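Heat shock protein STI1 (Saccharomyces cerevisiae, PDB 3UPV) is a co-chaperone that binds Hsp70 and Hsp90, and contributes through its third three-repeat TPR domain, TPR2B, a docking site for the C-terminal tail of Hsp70. Local coordinates at residues K63-D68 with R73-K78. Numbering follows the deposited sequence.
Sequences KAIEKD and RAYIRK
Ala64 and Ala74 meet methyl to methyl, CB to CB at 3.8 Å, where two TPR repeats join: helix 54-67 closes the eighth repeat and helix 72-84 opens the ninth. The axes of the two helical segments run nearly antiparallel (160° between their directions) and bring the CA atoms of Ala64 and Ala74 to 6.2 Å, a spacing that probably could not take two larger side chains. Next to them Ile65, branched at CB, sends two arms across the contact. Its chi1 of -72° turns CG1 over one face of the Tyr75 ring in a CH-pi contact, 13° off the ring normal, and 4.0 Å from Ala74 CB. CG2 stays above the same face but shifted toward the hydroxyl end, near CE1 and OH of Tyr75. At the tip, CD1 reaches Tyr75 CD1 at 3.7 Å and Lys78 CD at 3.9 Å; lysine suits this place because its long, extended methylene chain passes the isoleucine at about a right angle. Replacing this isoleucine by alanine is likely to strip the ring face and Lys78 CD of their partner and leave a gap beside Ala74. On another face of helix 72-84, Arg73 makes a salt bridge to an acidic side chain of the bound Hsp70 peptide and Arg77 hydrogen-bonds its backbone. Tyr75 combines a flat apolar face with a hydroxyl, whose OH hydrogen-bonds Pro69 O in the connecting turn.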
loop_
_atom_site.group_PDB
_atom_site.type_symbol
_atom_site.label_atom_id
_atom_site.label_comp_id
_atom_site.label_asym_id
_atom_site.label_seq_id
_atom_site.Cartn_x
_atom_site.Cartn_y
_atom_site.Cartn_z
ATOM N N LYS A 63 -5.905 -6.115 4.184
ATOM C CA LYS A 63 -7.210 -5.541 4.556
ATOM C C LYS A 63 -7.708 -4.546 3.461
ATOM O O LYS A 63 -8.893 -4.531 3.149
ATOM C CB LYS A 63 -7.105 -4.895 5.947
ATOM C CG LYS A 63 -8.438 -4.653 6.708
ATOM C CD LYS A 63 -9.041 -5.955 7.302
ATOM C CE LYS A 63 -8.457 -6.339 8.679
ATOM N NZ LYS A 63 -9.207 -7.447 9.461
ATOM N N ALA A 64 -6.817 -3.713 2.921
ATOM C CA ALA A 64 -7.172 -2.814 1.837
ATOM C C ALA A 64 -7.708 -3.586 0.642
ATOM O O ALA A 64 -8.684 -3.164 0.011
ATOM C CB ALA A 64 -5.954 -1.975 1.388
ATOM N N ILE A 65 -7.044 -4.703 0.345
ATOM C CA ILE A 65 -7.446 -5.611 -0.740
ATOM C C ILE A 65 -8.857 -6.154 -0.490
ATOM O O ILE A 65 -9.703 -6.169 -1.416
ATOM C CB ILE A 65 -6.377 -6.725 -1.006
ATOM C CG1 ILE A 65 -5.140 -6.055 -1.687
ATOM C CG2 ILE A 65 -7.012 -7.919 -1.875
ATOM C CD1 ILE A 65 -3.834 -6.875 -1.690
ATOM N N GLU A 66 -9.157 -6.487 0.767
ATOM C CA GLU A 66 -10.535 -6.931 1.069
ATOM C C GLU A 66 -11.575 -5.827 0.872
ATOM O O GLU A 66 -12.691 -6.099 0.447
ATOM C CB GLU A 66 -10.684 -7.443 2.488
ATOM C CG GLU A 66 -9.760 -8.548 2.998
ATOM C CD GLU A 66 -10.035 -8.850 4.482
ATOM O OE1 GLU A 66 -11.088 -8.398 4.987
ATOM O OE2 GLU A 66 -9.222 -9.529 5.165
ATOM N N LYS A 67 -11.222 -4.595 1.212
ATOM C CA LYS A 67 -12.189 -3.502 1.163
ATOM C C LYS A 67 -12.420 -3.022 -0.277
ATOM O O LYS A 67 -13.536 -2.684 -0.631
ATOM C CB LYS A 67 -11.719 -2.313 2.061
ATOM C CG LYS A 67 -11.617 -2.588 3.545
ATOM C CD LYS A 67 -12.830 -3.189 4.139
ATOM C CE LYS A 67 -12.535 -3.531 5.577
ATOM N NZ LYS A 67 -13.673 -4.214 6.232
ATOM N N ASP A 68 -11.360 -2.950 -1.087
ATOM C CA ASP A 68 -11.463 -2.513 -2.510
ATOM C C ASP A 68 -10.583 -3.373 -3.408
ATOM O O ASP A 68 -9.382 -3.118 -3.551
ATOM C CB ASP A 68 -11.089 -1.032 -2.684
ATOM C CG ASP A 68 -11.306 -0.536 -4.137
ATOM O OD1 ASP A 68 -10.929 0.628 -4.411
ATOM O OD2 ASP A 68 -11.835 -1.301 -4.995
ATOM N N ARG A 73 -2.962 0.052 -5.950
ATOM C CA ARG A 73 -1.826 0.493 -5.109
ATOM C C ARG A 73 -1.597 -0.461 -3.974
ATOM O O ARG A 73 -0.467 -0.711 -3.577
ATOM C CB ARG A 73 -2.088 1.871 -4.544
ATOM C CG ARG A 73 -0.861 2.373 -3.768
ATOM C CD ARG A 73 -0.345 3.629 -4.512
ATOM N NE ARG A 73 -1.129 4.809 -4.219
ATOM C CZ ARG A 73 -1.078 5.974 -4.899
ATOM N NH1 ARG A 73 -0.307 6.119 -5.963
ATOM N NH2 ARG A 73 -1.823 7.009 -4.513
ATOM N N ALA A 74 -2.685 -1.000 -3.426
ATOM C CA ALA A 74 -2.571 -1.939 -2.288
ATOM C C ALA A 74 -1.788 -3.187 -2.702
ATOM O O ALA A 74 -0.995 -3.716 -1.939
ATOM C CB ALA A 74 -3.895 -2.286 -1.806
ATOM N N TYR A 75 -2.030 -3.645 -3.916
ATOM C CA TYR A 75 -1.303 -4.817 -4.409
ATOM C C TYR A 75 0.177 -4.507 -4.604
ATOM O O TYR A 75 1.064 -5.332 -4.149
ATOM C CB TYR A 75 -1.875 -5.341 -5.709
ATOM C CG TYR A 75 -3.323 -5.788 -5.710
ATOM C CD1 TYR A 75 -3.690 -7.106 -5.389
ATOM C CD2 TYR A 75 -4.343 -4.901 -6.063
ATOM C CE1 TYR A 75 -5.047 -7.496 -5.422
ATOM C CE2 TYR A 75 -5.678 -5.281 -6.028
ATOM C CZ TYR A 75 -6.029 -6.566 -5.761
ATOM O OH TYR A 75 -7.381 -6.891 -5.852
ATOM N N ILE A 76 0.470 -3.333 -5.187
ATOM C CA ILE A 76 1.842 -2.990 -5.421
ATOM C C ILE A 76 2.574 -2.795 -4.080
ATOM O O ILE A 76 3.682 -3.340 -3.814
ATOM C CB ILE A 76 1.995 -1.764 -6.290
ATOM C CG1 ILE A 76 1.427 -2.071 -7.667
ATOM C CG2 ILE A 76 3.506 -1.374 -6.333
ATOM C CD1 ILE A 76 1.277 -0.861 -8.541
ATOM N N ARG A 77 1.890 -2.110 -3.160
ATOM C CA ARG A 77 2.456 -1.943 -1.816
ATOM C C ARG A 77 2.760 -3.251 -1.103
ATOM O O ARG A 77 3.814 -3.431 -0.434
ATOM C CB ARG A 77 1.475 -1.120 -1.010
ATOM C CG ARG A 77 2.189 -0.464 0.044
ATOM C CD ARG A 77 1.342 0.464 0.936
ATOM N NE ARG A 77 0.639 1.563 0.251
ATOM C CZ ARG A 77 1.255 2.665 -0.180
ATOM N NH1 ARG A 77 0.578 3.676 -0.772
ATOM N NH2 ARG A 77 2.566 2.758 0.006
ATOM N N LYS A 78 1.787 -4.148 -1.105
ATOM C CA LYS A 78 1.995 -5.457 -0.499
ATOM C C LYS A 78 3.203 -6.215 -1.076
ATOM O O LYS A 78 3.972 -6.805 -0.314
ATOM C CB LYS A 78 0.771 -6.293 -0.769
ATOM C CG LYS A 78 0.848 -7.711 -0.205
ATOM C CD LYS A 78 -0.482 -8.434 -0.504
ATOM C CE LYS A 78 -0.368 -9.919 -0.229
ATOM N NZ LYS A 78 -1.672 -10.663 -0.427
#